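Local coordinates for protein beta-N-acetylhexosaminidase (Mycobacterium smegmatis, PDB 4YYF) that probably hydrolyses terminal non-reducing N-acetyl-D-hexosamine residues from N-acetyl-beta-D-hexosaminides, as a glycoside hydrolase of family 3, at residues Gly219-Pro224 against Gln253-Thr258; Ser260-Leu265 against Gly296-Arg301; Pro157-Thr162 against Val234-Leu239; Val247-Met252 against Gly285-Asp290; Asp290-Met295 against Asp317-Ile322. The protein carries 1 engineered substitution. One frame throughout, in Å; residues are numbered along the deposited sequence. Where two conformers were deposited one is given.

Contact 1 of 5, residues Gly219-Pro224 against Gln253-Thr258; sequences GVTTPP and QVPGLT
Thr-221 and Gln-253 form a single beta bridge between two loops of the TIM barrel. One loop follows strand 199-205, the other strand 246-249.

Two backbone hydrogen bonds make the bridge. Gln-253 N donates to Val-220 O at 2.8 Å in an almost straight bond, 175° at the hydrogen. Gln-253 O accepts from Thr-222 N at 2.9 Å. Both backbone polar atoms of Gln-253 thus bond to segment 219-224.

A water adds a third polar link. It accepts from Val-220 N and from Gln-253 NE2, each at 3.1 Å. The Gln-253 chain, extended beyond CG, runs back past Val-220 O to bring its amide there.

Further along, the contacts are mostly apolar. Thr-221 CG2 meets Pro-255 CG at 3.7 Å. Pro-255 also sets its ring against the Thr-222 carbonyl, and its CB lies near Pro-224 CB. Pro-224 is the N-cap residue of helix 225-229, and Pro-255 has a backbone hydrogen bond to Leu-225, so the loop is tied to the start of that helix. Leu-228 of the same helix packs on Thr-222 and Val-254.

Thr-222 OG1 stands between its backbone N and carbonyl carbon (chi1 68°). There it faces Val-254 CA at 3.5 Å and donates to Pro-223 O at 2.7 Å.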
# COMPACT_ATOMS: atom_id res chain seq x y z
N GLY A 219 14.55 -4.53 -12.29
CA GLY A 219 13.55 -5.57 -12.43
C GLY A 219 13.96 -6.80 -11.64
O GLY A 219 15.14 -7.11 -11.53
N VAL A 220 12.96 -7.50 -11.09
CA VAL A 220 13.19 -8.73 -10.35
C VAL A 220 12.15 -9.79 -10.75
O VAL A 220 11.06 -9.44 -11.23
CB VAL A 220 13.14 -8.51 -8.82
CG1 VAL A 220 14.15 -7.45 -8.39
CG2 VAL A 220 11.74 -8.13 -8.36
N THR A 221 12.50 -11.06 -10.54
CA THR A 221 11.63 -12.19 -10.87
C THR A 221 11.40 -13.10 -9.65
O THR A 221 12.32 -13.35 -8.88
CB THR A 221 12.26 -13.03 -12.01
OG1 THR A 221 12.53 -12.19 -13.13
CG2 THR A 221 11.31 -14.15 -12.46
N THR A 222 10.18 -13.59 -9.49
CA THR A 222 9.87 -14.54 -8.42
C THR A 222 9.97 -15.97 -8.93
O THR A 222 10.11 -16.19 -10.14
CB THR A 222 8.43 -14.36 -7.94
OG1 THR A 222 7.56 -14.78 -8.99
CG2 THR A 222 8.14 -12.91 -7.58
N PRO A 223 9.86 -16.97 -8.02
CA PRO A 223 9.61 -18.34 -8.49
C PRO A 223 8.29 -18.38 -9.27
O PRO A 223 7.49 -17.46 -9.13
CB PRO A 223 9.46 -19.12 -7.19
CG PRO A 223 10.25 -18.34 -6.18
CD PRO A 223 10.06 -16.91 -6.56
N PRO A 224 8.07 -19.42 -10.08
CA PRO A 224 6.83 -19.46 -10.87
C PRO A 224 5.58 -19.50 -9.99
O PRO A 224 5.66 -19.89 -8.82
CB PRO A 224 6.95 -20.77 -11.66
CG PRO A 224 8.42 -21.07 -11.69
CD PRO A 224 8.95 -20.56 -10.38
N GLN A 253 8.27 -9.53 -11.41
CA GLN A 253 7.73 -10.28 -12.54
C GLN A 253 7.51 -11.72 -12.07
O GLN A 253 8.39 -12.31 -11.43
CB GLN A 253 8.72 -10.26 -13.71
CG GLN A 253 8.98 -8.86 -14.24
CD GLN A 253 10.26 -8.76 -15.03
OE1 GLN A 253 10.42 -9.43 -16.05
NE2 GLN A 253 11.19 -7.92 -14.57
N VAL A 254 6.34 -12.28 -12.38
CA VAL A 254 6.01 -13.64 -11.94
C VAL A 254 5.82 -14.58 -13.12
O VAL A 254 4.86 -14.44 -13.87
CB VAL A 254 4.69 -13.64 -11.11
CG1 VAL A 254 4.38 -15.04 -10.57
CG2 VAL A 254 4.73 -12.60 -9.99
N PRO A 255 6.73 -15.57 -13.29
CA PRO A 255 6.58 -16.56 -14.37
C PRO A 255 5.28 -17.34 -14.20
O PRO A 255 4.96 -17.74 -13.08
CB PRO A 255 7.78 -17.49 -14.18
CG PRO A 255 8.77 -16.70 -13.35
CD PRO A 255 7.91 -15.85 -12.45
N GLY A 256 4.54 -17.54 -15.29
CA GLY A 256 3.27 -18.23 -15.23
C GLY A 256 2.13 -17.33 -14.79
O GLY A 256 0.99 -17.79 -14.63
N LEU A 257 2.41 -16.05 -14.57
CA LEU A 257 1.37 -15.11 -14.17
C LEU A 257 1.45 -13.79 -14.94
O LEU A 257 0.50 -13.43 -15.64
CB LEU A 257 1.39 -14.83 -12.66
CG LEU A 257 0.32 -13.85 -12.15
CD1 LEU A 257 -1.08 -14.46 -12.28
CD2 LEU A 257 0.58 -13.41 -10.70
N THR A 258 2.57 -13.09 -14.83
CA THR A 258 2.68 -11.74 -15.38
C THR A 258 3.64 -11.64 -16.56
O THR A 258 3.76 -10.58 -17.17
CB THR A 258 3.18 -10.72 -14.33
OG1 THR A 258 4.58 -10.89 -14.12
CG2 THR A 258 2.46 -10.93 -13.03
O HOH W 1 10.26 -6.40 -12.00

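Contact 2 of 5, residues Ser260-Leu265 against Gly296-Arg301; sequences SDPASL and GAINQR
Arg-301 holds the Ser-260 carbonyl at the surface, and Ile-298 fills the buried side. The contact belongs to the TIM barrel. It joins the loop after strand 246-249 to helix 296-299, which follows the next strand, 287-289, and to the turn behind that helix.

The guanidinium is the polar part of the first shell. Arg-301 NH1 donates to Ser-260 O at 2.7 Å, with the oxygen close to the guanidinium plane. Arg-301 NH2 adds a weak bond to the same oxygen. Pro-262 CD lies over one face of the group, 3.8 Å from Arg-301 NH1. A bend at chi3 (60°) turns the guanidinium toward the loop. Asp-261 OD1 is 4.1 Å from Arg-301 NH2, too far for a salt bridge, though the opposite charges may still attract weakly.

The apolar part centres on Ile-298 CD1. It touches Pro-262 CB at 3.8 Å and meets Leu-265 CD1 tip to tip at 4.0 Å. Ser-264 OG borders the same methyl.

The second shell sets these groups. Ser-264 OG is hydrogen-bonded to His-251 ND1, and Ala-263 has a backbone bond to Met-252. Behind Ile-298 stands Ala-307 of helix 304-314. Inside the loop, the 3-10 turn is closed by Leu-265 N donating to Pro-262 O at 2.9 Å.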
# COMPACT_ATOMS: atom_id res chain seq x y z
N SER A 260 6.66 -10.79 -18.45
CA SER A 260 7.73 -9.83 -18.21
C SER A 260 7.19 -8.51 -17.64
O SER A 260 7.94 -7.54 -17.50
CB SER A 260 8.56 -9.60 -19.48
OG SER A 260 7.77 -9.13 -20.56
N ASP A 261 5.91 -8.48 -17.31
CA ASP A 261 5.32 -7.27 -16.74
C ASP A 261 5.51 -7.27 -15.23
O ASP A 261 5.39 -8.31 -14.58
CB ASP A 261 3.82 -7.19 -17.04
CG ASP A 261 3.52 -6.98 -18.51
OD1 ASP A 261 4.36 -6.40 -19.22
OD2 ASP A 261 2.43 -7.40 -18.94
N PRO A 262 5.80 -6.10 -14.66
CA PRO A 262 5.80 -6.01 -13.19
C PRO A 262 4.42 -6.39 -12.66
O PRO A 262 3.42 -6.07 -13.31
CB PRO A 262 6.09 -4.53 -12.93
CG PRO A 262 6.80 -4.06 -14.18
CD PRO A 262 6.12 -4.81 -15.29
N ALA A 263 4.35 -7.07 -11.52
CA ALA A 263 3.06 -7.61 -11.09
C ALA A 263 2.03 -6.49 -10.88
O ALA A 263 0.86 -6.64 -11.22
CB ALA A 263 3.22 -8.47 -9.84
N SER A 264 2.48 -5.36 -10.34
CA SER A 264 1.63 -4.19 -10.12
C SER A 264 0.96 -3.64 -11.39
O SER A 264 -0.05 -2.93 -11.31
CB SER A 264 2.45 -3.08 -9.47
OG SER A 264 3.62 -2.84 -10.23
N LEU A 265 1.53 -3.96 -12.55
CA LEU A 265 1.04 -3.43 -13.83
C LEU A 265 0.42 -4.50 -14.72
O LEU A 265 0.20 -4.28 -15.91
CB LEU A 265 2.17 -2.72 -14.59
CG LEU A 265 2.98 -1.67 -13.83
CD1 LEU A 265 3.94 -0.96 -14.79
CD2 LEU A 265 2.10 -0.66 -13.11
N GLY A 296 13.24 1.29 -9.43
CA GLY A 296 13.78 0.94 -10.73
C GLY A 296 13.02 -0.12 -11.51
O GLY A 296 13.04 -0.10 -12.75
N ALA A 297 12.35 -1.04 -10.82
CA ALA A 297 11.57 -2.07 -11.51
C ALA A 297 10.49 -1.44 -12.38
O ALA A 297 10.07 -2.00 -13.38
CB ALA A 297 10.95 -3.05 -10.50
N ILE A 298 10.02 -0.27 -11.95
CA ILE A 298 9.02 0.49 -12.70
C ILE A 298 9.66 1.59 -13.55
O ILE A 298 9.43 1.67 -14.77
CB ILE A 298 7.98 1.15 -11.77
CG1 ILE A 298 7.27 0.09 -10.94
CG2 ILE A 298 6.96 1.95 -12.60
CD1 ILE A 298 6.55 -0.97 -11.79
N ASN A 299 10.46 2.44 -12.92
CA ASN A 299 10.83 3.70 -13.57
C ASN A 299 11.80 3.55 -14.74
O ASN A 299 11.95 4.46 -15.56
CB ASN A 299 11.25 4.79 -12.55
CG ASN A 299 12.63 4.58 -11.95
OD1 ASN A 299 13.50 3.94 -12.54
ND2 ASN A 299 12.86 5.17 -10.78
N GLN A 300 12.42 2.38 -14.84
CA GLN A 300 13.30 2.11 -15.97
C GLN A 300 12.50 1.77 -17.22
O GLN A 300 13.06 1.71 -18.32
CB GLN A 300 14.26 0.96 -15.65
CG GLN A 300 15.34 1.33 -14.66
CD GLN A 300 16.07 0.12 -14.13
OE1 GLN A 300 15.92 -0.99 -14.66
NE2 GLN A 300 16.87 0.31 -13.08
N ARG A 301 11.21 1.54 -17.06
CA ARG A 301 10.37 1.17 -18.18
C ARG A 301 9.26 2.19 -18.44
O ARG A 301 8.85 2.40 -19.58
CB ARG A 301 9.80 -0.24 -17.95
CG ARG A 301 10.89 -1.29 -17.71
CD ARG A 301 10.34 -2.63 -17.26
NE ARG A 301 9.44 -3.23 -18.25
CZ ARG A 301 9.00 -4.48 -18.20
NH1 ARG A 301 9.38 -5.28 -17.22
NH2 ARG A 301 8.17 -4.93 -19.13

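Contact 3 of 5, residues Pro157-Thr162 against Val234-Leu239; sequences PVVDVT and VPYRTL
The Tyr-236 ring is met obliquely by one methyl of Val-159. Val-159 CG2 lies 3.3 Å from Tyr-236 CZ and 3.2 Å from Tyr-236 OH, a tight fit. The ring also makes an edge-to-face pair with Phe-205.

These groups belong to the TIM barrel. The loop after strand 153-154 packs here on helix 234-239. Val-159 points at the helix and splits its methyls. With CG1 turned anti to the carbonyl carbon (chi1 -62°), CG2 is the branch left to take the tyrosine. CG1 slides past Leu-239 CD1 at 4.0 Å. Val-159 CB faces Pro-235 CB at 4.1 Å, and Val-161 CG2 touches the same proline at CG. Ala-186 of helix 179-196 and Leu-202 of strand 199-205 cover Val-159 further.

No direct hydrogen bond crosses. One water lies 2.7 Å from both Asp-160 OD1 and Tyr-236 OH and bridges them. Asp-160 is also bonded to His-208 N and, through OD2, to His-204 ND1. The buried tyrosine hydroxyl is therefore linked through water to an already well-engaged carboxylate, while apolar packing makes the rest of the contact.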
# COMPACT_ATOMS: atom_id res chain seq x y z
N PRO A 157 1.31 -5.44 7.83
CA PRO A 157 2.55 -6.19 7.89
C PRO A 157 2.99 -6.72 6.54
O PRO A 157 2.19 -7.00 5.65
CB PRO A 157 2.18 -7.38 8.78
CG PRO A 157 0.73 -7.65 8.41
CD PRO A 157 0.15 -6.24 8.27
N VAL A 158 4.30 -6.88 6.42
CA VAL A 158 4.91 -7.66 5.36
C VAL A 158 4.49 -9.11 5.58
O VAL A 158 4.63 -9.65 6.68
CB VAL A 158 6.44 -7.57 5.48
CG1 VAL A 158 7.14 -8.60 4.57
CG2 VAL A 158 6.90 -6.15 5.16
N VAL A 159 3.97 -9.75 4.53
CA VAL A 159 3.65 -11.17 4.62
C VAL A 159 4.55 -11.99 3.70
O VAL A 159 4.38 -13.20 3.56
CB VAL A 159 2.15 -11.46 4.34
CG1 VAL A 159 1.26 -10.76 5.39
CG2 VAL A 159 1.78 -11.00 2.94
N ASP A 160 5.52 -11.31 3.10
CA ASP A 160 6.58 -12.00 2.37
C ASP A 160 7.24 -13.07 3.23
O ASP A 160 7.42 -12.90 4.44
CB ASP A 160 7.65 -11.02 1.90
CG ASP A 160 7.11 -9.98 0.95
OD1 ASP A 160 6.22 -10.30 0.13
OD2 ASP A 160 7.58 -8.81 1.02
N VAL A 161 7.59 -14.18 2.59
CA VAL A 161 8.17 -15.33 3.26
C VAL A 161 9.60 -15.45 2.75
O VAL A 161 9.82 -15.50 1.55
CB VAL A 161 7.39 -16.60 2.86
CG1 VAL A 161 8.01 -17.83 3.47
CG2 VAL A 161 5.91 -16.46 3.26
N THR A 162 10.58 -15.48 3.66
CA THR A 162 11.97 -15.56 3.22
C THR A 162 12.92 -16.02 4.31
O THR A 162 12.63 -15.91 5.50
CB THR A 162 12.49 -14.19 2.70
OG1 THR A 162 13.72 -14.36 2.00
CG2 THR A 162 12.73 -13.25 3.86
N VAL A 234 0.37 -18.43 0.65
CA VAL A 234 -0.37 -19.05 1.76
C VAL A 234 -0.95 -18.06 2.79
O VAL A 234 -2.13 -18.18 3.15
CB VAL A 234 0.44 -20.20 2.42
CG1 VAL A 234 -0.25 -20.70 3.67
CG2 VAL A 234 0.62 -21.34 1.42
N PRO A 235 -0.16 -17.07 3.26
CA PRO A 235 -0.70 -16.13 4.25
C PRO A 235 -1.94 -15.35 3.77
O PRO A 235 -2.84 -15.09 4.58
CB PRO A 235 0.48 -15.17 4.49
CG PRO A 235 1.70 -16.00 4.22
CD PRO A 235 1.30 -16.88 3.06
N TYR A 236 -1.98 -14.99 2.50
CA TYR A 236 -3.13 -14.24 1.97
C TYR A 236 -4.44 -15.02 2.08
O TYR A 236 -5.51 -14.42 2.20
CB TYR A 236 -2.90 -13.83 0.51
CG TYR A 236 -1.75 -12.85 0.33
CD1 TYR A 236 -1.95 -11.49 0.47
CD2 TYR A 236 -0.47 -13.30 0.02
CE1 TYR A 236 -0.91 -10.58 0.30
CE2 TYR A 236 0.58 -12.40 -0.14
CZ TYR A 236 0.35 -11.05 -0.00
OH TYR A 236 1.39 -10.15 -0.17
N ARG A 237 -4.37 -16.35 2.04
CA ARG A 237 -5.57 -17.18 2.05
C ARG A 237 -6.45 -16.92 3.26
O ARG A 237 -7.67 -16.97 3.16
CB ARG A 237 -5.23 -18.66 2.02
CG ARG A 237 -4.50 -19.15 0.79
CD ARG A 237 -4.12 -20.60 1.04
NE ARG A 237 -3.29 -21.19 -0.00
CZ ARG A 237 -2.76 -22.41 0.09
NH1 ARG A 237 -2.02 -22.90 -0.90
NH2 ARG A 237 -2.97 -23.15 1.17
N THR A 238 -5.84 -16.66 4.42
CA THR A 238 -6.63 -16.35 5.60
C THR A 238 -6.65 -14.86 5.94
O THR A 238 -7.65 -14.36 6.44
CB THR A 238 -6.21 -17.17 6.84
OG1 THR A 238 -4.85 -16.91 7.14
CG2 THR A 238 -6.39 -18.66 6.59
N LEU A 239 -5.57 -14.15 5.66
CA LEU A 239 -5.43 -12.78 6.15
C LEU A 239 -6.25 -11.76 5.35
O LEU A 239 -6.64 -10.73 5.89
CB LEU A 239 -3.96 -12.37 6.21
CG LEU A 239 -3.11 -13.19 7.18
CD1 LEU A 239 -1.73 -12.59 7.36
CD2 LEU A 239 -3.83 -13.31 8.53
O HOH W 2 3.80 -11.43 -0.01

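Contact 4 of 5, residues Val247-Met252 against Gly285-Asp290; sequences VMVGHM and GLVYTD
Leu-286 O accepts from Val-247 N at 3.0 Å and begins the parallel pairing of strands 246-249 and 287-289. With helix 267-275 between them, the two strands form a beta-alpha-beta unit of the TIM barrel.

Val-287 shares a sheet face with Val-247 and Val-249. Its CG1 touches Val-249 CG2 at 3.7 Å, and Tyr-270 of helix 267-275 covers Val-287 and Val-249.

Tyr-288 is gripped through its backbone. Its N donates to Val-247 O at 2.7 Å, and its O accepts from Val-249 N at 2.9 Å. On the other face its CB lies near CE of selenomethionine Met-248, while the ring leads away to an edge-to-face pair with Phe-155.

Thr-289 turns its carbonyl to Met-248 CE at 3.6 Å. This buried oxygen has no polar partner in the model.

Asp-290 N donates to Val-249 O at 3.1 Å. Asp-290 CB lies over one face of the His-251 imidazole, 3.9 Å from the ring centroid, as a CH-pi contact. His-251 is held in turn by Ser-264 at ND1 and Asp-291 O at NE2. The Asp-290 side chain comes within about 3 Å (nearest atoms) of a bound acetate, probably from the crystallisation liquor; such molecules often mark pockets. A water bridges His-251 N and Asp-290 OD2, and OD1 accepts from Asp-291 N, so both carboxylate oxygens have a partner.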
# COMPACT_ATOMS: atom_id res chain seq x y z
N VAL A 247 -4.44 -4.72 0.44
CA VAL A 247 -3.31 -5.48 -0.08
C VAL A 247 -2.48 -4.52 -0.92
O VAL A 247 -3.04 -3.67 -1.61
CB VAL A 247 -3.79 -6.67 -0.93
CG1 VAL A 247 -2.60 -7.34 -1.70
CG2 VAL A 247 -4.52 -7.72 -0.07
N MSE A 248 -1.15 -4.64 -0.85
CA MSE A 248 -0.26 -3.93 -1.76
C MSE A 248 0.41 -4.91 -2.72
O MSE A 248 1.00 -5.91 -2.29
CB MSE A 248 0.82 -3.18 -0.99
CG MSE A 248 1.87 -2.49 -1.90
SE MSE A 248 3.19 -1.48 -0.84
CE MSE A 248 2.09 0.04 -0.46
N VAL A 249 0.34 -4.62 -4.02
CA VAL A 249 0.96 -5.47 -5.04
C VAL A 249 2.36 -4.94 -5.36
O VAL A 249 2.54 -3.74 -5.56
CB VAL A 249 0.12 -5.50 -6.32
CG1 VAL A 249 0.82 -6.31 -7.40
CG2 VAL A 249 -1.25 -6.10 -6.04
N GLY A 250 3.36 -5.83 -5.40
CA GLY A 250 4.73 -5.41 -5.65
C GLY A 250 5.06 -5.41 -7.14
O GLY A 250 4.20 -5.71 -7.97
N HIS A 251 6.31 -5.09 -7.48
CA HIS A 251 6.71 -4.91 -8.87
C HIS A 251 7.41 -6.13 -9.47
O HIS A 251 7.95 -6.05 -10.58
CB HIS A 251 7.63 -3.68 -9.03
CG HIS A 251 7.06 -2.40 -8.48
ND1 HIS A 251 5.74 -2.05 -8.64
CD2 HIS A 251 7.64 -1.40 -7.79
CE1 HIS A 251 5.53 -0.87 -8.06
NE2 HIS A 251 6.67 -0.46 -7.54
N MSE A 252 7.44 -7.25 -8.75
CA MSE A 252 8.15 -8.43 -9.25
C MSE A 252 7.48 -8.94 -10.52
O MSE A 252 6.27 -8.80 -10.68
CB MSE A 252 8.13 -9.56 -8.23
CG MSE A 252 8.56 -9.19 -6.82
SE MSE A 252 7.10 -8.48 -5.71
CE MSE A 252 5.67 -9.64 -6.26
N GLY A 285 -11.56 -5.87 -1.29
CA GLY A 285 -11.10 -4.65 -0.66
C GLY A 285 -10.09 -3.86 -1.46
O GLY A 285 -9.88 -4.08 -2.66
N LEU A 286 -9.46 -2.91 -0.77
CA LEU A 286 -8.60 -1.92 -1.39
C LEU A 286 -7.24 -2.51 -1.75
O LEU A 286 -6.61 -3.20 -0.94
CB LEU A 286 -8.41 -0.75 -0.43
CG LEU A 286 -7.85 0.54 -1.01
CD1 LEU A 286 -8.83 1.10 -2.03
CD2 LEU A 286 -7.58 1.56 0.11
N VAL A 287 -6.78 -2.23 -2.96
CA VAL A 287 -5.49 -2.73 -3.42
C VAL A 287 -4.58 -1.57 -3.84
O VAL A 287 -4.93 -0.82 -4.76
CB VAL A 287 -5.66 -3.73 -4.59
CG1 VAL A 287 -4.31 -4.25 -5.03
CG2 VAL A 287 -6.55 -4.91 -4.18
N TYR A 288 -3.44 -1.44 -3.16
CA TYR A 288 -2.44 -0.42 -3.49
C TYR A 288 -1.37 -0.99 -4.40
O TYR A 288 -1.16 -2.20 -4.43
CB TYR A 288 -1.72 0.05 -2.22
CG TYR A 288 -2.48 0.97 -1.30
CD1 TYR A 288 -2.38 2.35 -1.42
CD2 TYR A 288 -3.26 0.46 -0.26
CE1 TYR A 288 -3.05 3.21 -0.56
CE2 TYR A 288 -3.95 1.32 0.62
CZ TYR A 288 -3.84 2.69 0.45
OH TYR A 288 -4.50 3.57 1.29
N THR A 289 -0.66 -0.11 -5.12
CA THR A 289 0.61 -0.50 -5.72
C THR A 289 1.74 -0.10 -4.78
O THR A 289 1.58 0.79 -3.94
CB THR A 289 0.90 0.22 -7.04
OG1 THR A 289 1.12 1.61 -6.76
CG2 THR A 289 -0.25 0.06 -8.02
N ASP A 290 2.90 -0.72 -4.97
CA ASP A 290 4.13 -0.25 -4.34
C ASP A 290 4.53 1.02 -5.10
O ASP A 290 3.90 1.38 -6.10
CB ASP A 290 5.21 -1.35 -4.47
CG ASP A 290 6.36 -1.20 -3.47
OD1 ASP A 290 6.52 -0.14 -2.84
OD2 ASP A 290 7.14 -2.17 -3.35
O HOH W 3 8.05 -4.20 -5.28

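Contact 5 of 5, residues Asp290-Met295 against Asp317-Ile322; sequences DDLSSM and DNALWI
An Asx turn headed by Asp-291 packs against the end of strand 319-321, where the loop after strand 287-289 of the TIM barrel begins, next to Asp-290. Asp-291 OD1 accepts from Ser-293 N at 2.9 Å and from Ser-294 N at 3.2 Å. Both donors come from the same face, above the carboxylate plane. Ile-322 crosses this carboxylate at about a right angle, with CG2 3.6 Å from Asp-291 CG. Its CD1 reaches Ser-294 CB.

Leu-292 N donates to Leu-320 O at 2.9 Å. Leu-292 CD1 then packs on Ala-319 CB at 3.9 Å, with Val-308 of helix 304-314 beside both. Ser-293 OG lies at the edge of the Trp-321 ring, 3.4 Å from Trp-321 CB. A chi1 of 66° puts it where it accepts a weak bond from Ile-322 N. The indole leads away from the loop, and its NE1 bonds to Glu-326 OE1.

Asp-291 therefore spends OD1 on the turn itself and not on the strand. The backbone bond from Leu-292 to Leu-320 is the main polar tie to the strand, and Ile-322 adds van der Waals contact.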
# COMPACT_ATOMS: atom_id res chain seq x y z
N ASP A 290 2.90 -0.72 -4.97
CA ASP A 290 4.13 -0.25 -4.34
C ASP A 290 4.53 1.02 -5.10
O ASP A 290 3.90 1.38 -6.10
CB ASP A 290 5.21 -1.35 -4.47
CG ASP A 290 6.36 -1.20 -3.47
OD1 ASP A 290 6.52 -0.14 -2.84
OD2 ASP A 290 7.14 -2.17 -3.35
N ASP A 291 5.56 1.71 -4.61
CA ASP A 291 6.01 3.01 -5.14
C ASP A 291 6.32 2.95 -6.64
O ASP A 291 7.19 2.21 -7.07
CB ASP A 291 7.21 3.47 -4.30
CG ASP A 291 8.02 4.59 -4.91
OD1 ASP A 291 7.53 5.37 -5.75
OD2 ASP A 291 9.19 4.71 -4.49
N LEU A 292 5.59 3.75 -7.42
CA LEU A 292 5.69 3.75 -8.89
C LEU A 292 6.72 4.72 -9.47
O LEU A 292 6.99 4.67 -10.67
CB LEU A 292 4.33 4.04 -9.52
CG LEU A 292 3.20 3.04 -9.28
CD1 LEU A 292 1.88 3.62 -9.75
CD2 LEU A 292 3.48 1.72 -10.00
N SER A 293 7.31 5.59 -8.66
CA SER A 293 8.20 6.62 -9.21
C SER A 293 9.69 6.41 -8.92
O SER A 293 10.53 6.60 -9.79
CB SER A 293 7.77 8.01 -8.74
OG SER A 293 7.95 8.14 -7.33
N SER A 294 10.03 6.03 -7.69
CA SER A 294 11.45 5.96 -7.33
C SER A 294 12.04 4.58 -7.53
O SER A 294 13.27 4.41 -7.49
CB SER A 294 11.69 6.38 -5.89
OG SER A 294 11.35 5.34 -4.99
N MSE A 295 11.19 3.59 -7.76
CA MSE A 295 11.65 2.19 -7.84
C MSE A 295 12.00 1.76 -9.26
O MSE A 295 11.17 1.83 -10.16
CB MSE A 295 10.59 1.25 -7.23
CG MSE A 295 10.37 1.54 -5.76
SE MSE A 295 9.18 0.30 -4.86
CE MSE A 295 10.35 -1.25 -4.83
N ASP A 317 -6.55 -0.23 -7.13
CA ASP A 317 -7.51 0.80 -6.71
C ASP A 317 -6.78 2.06 -6.31
O ASP A 317 -7.38 3.13 -6.21
CB ASP A 317 -8.27 0.35 -5.47
CG ASP A 317 -9.04 -0.91 -5.68
OD1 ASP A 317 -9.87 -0.94 -6.61
OD2 ASP A 317 -8.81 -1.86 -4.91
N ASN A 318 -5.50 1.94 -6.02
CA ASN A 318 -4.76 3.08 -5.50
C ASN A 318 -3.32 3.09 -5.97
O ASN A 318 -2.55 2.18 -5.67
CB ASN A 318 -4.83 3.09 -3.97
CG ASN A 318 -4.54 4.46 -3.39
OD1 ASN A 318 -3.42 4.96 -3.48
ND2 ASN A 318 -5.55 5.08 -2.80
N ALA A 319 -2.97 4.12 -6.73
CA ALA A 319 -1.63 4.24 -7.29
C ALA A 319 -0.80 5.13 -6.39
O ALA A 319 -1.15 6.29 -6.15
CB ALA A 319 -1.70 4.84 -8.70
N LEU A 320 0.32 4.58 -5.92
CA LEU A 320 1.15 5.24 -4.92
C LEU A 320 2.50 5.60 -5.53
O LEU A 320 3.12 4.78 -6.21
CB LEU A 320 1.34 4.27 -3.74
CG LEU A 320 2.21 4.54 -2.50
CD1 LEU A 320 3.66 4.20 -2.70
CD2 LEU A 320 2.10 5.96 -2.01
N TRP A 321 2.96 6.82 -5.29
CA TRP A 321 4.35 7.20 -5.57
C TRP A 321 4.79 8.29 -4.60
O TRP A 321 3.97 8.77 -3.81
CB TRP A 321 4.57 7.56 -7.05
CG TRP A 321 4.12 8.94 -7.51
CD1 TRP A 321 4.92 10.04 -7.70
CD2 TRP A 321 2.79 9.33 -7.88
NE1 TRP A 321 4.15 11.10 -8.15
CE2 TRP A 321 2.85 10.69 -8.27
CE3 TRP A 321 1.55 8.67 -7.91
CZ2 TRP A 321 1.71 11.40 -8.67
CZ3 TRP A 321 0.43 9.38 -8.31
CH2 TRP A 321 0.52 10.73 -8.69
N ILE A 322 6.06 8.67 -4.60
CA ILE A 322 6.58 9.34 -3.41
C ILE A 322 6.81 10.85 -3.51
O ILE A 322 7.43 11.43 -2.62
CB ILE A 322 7.79 8.60 -2.79
CG1 ILE A 322 9.01 8.64 -3.71
CG2 ILE A 322 7.41 7.15 -2.44
CD1 ILE A 322 10.27 8.06 -3.07

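From the N terminus, contact 3 opens first and ties the loop after strand 153-154 to helix 234-239. Contact 1 opens inside that span and closes beyond it, so the two cross. Contact 4 crosses contact 1 in the same way, as contact 2 does contact 4, and contact 5 contact 2. No contact nests within another. Contacts 4 and 5 are in series but share Asp-290. Contact 4 lies deepest and pairs two barrel strands; contact 5 carries the link on to strand 319-321. Contacts 1 and 2 touch, their centres 11 Å apart, and join the loops that follow strands 199-205, 246-249 and 287-289. Through His-251, contacts 2, 4 and 5 meet. Contact 3 reaches contact 4 through Tyr-236 on Val-247.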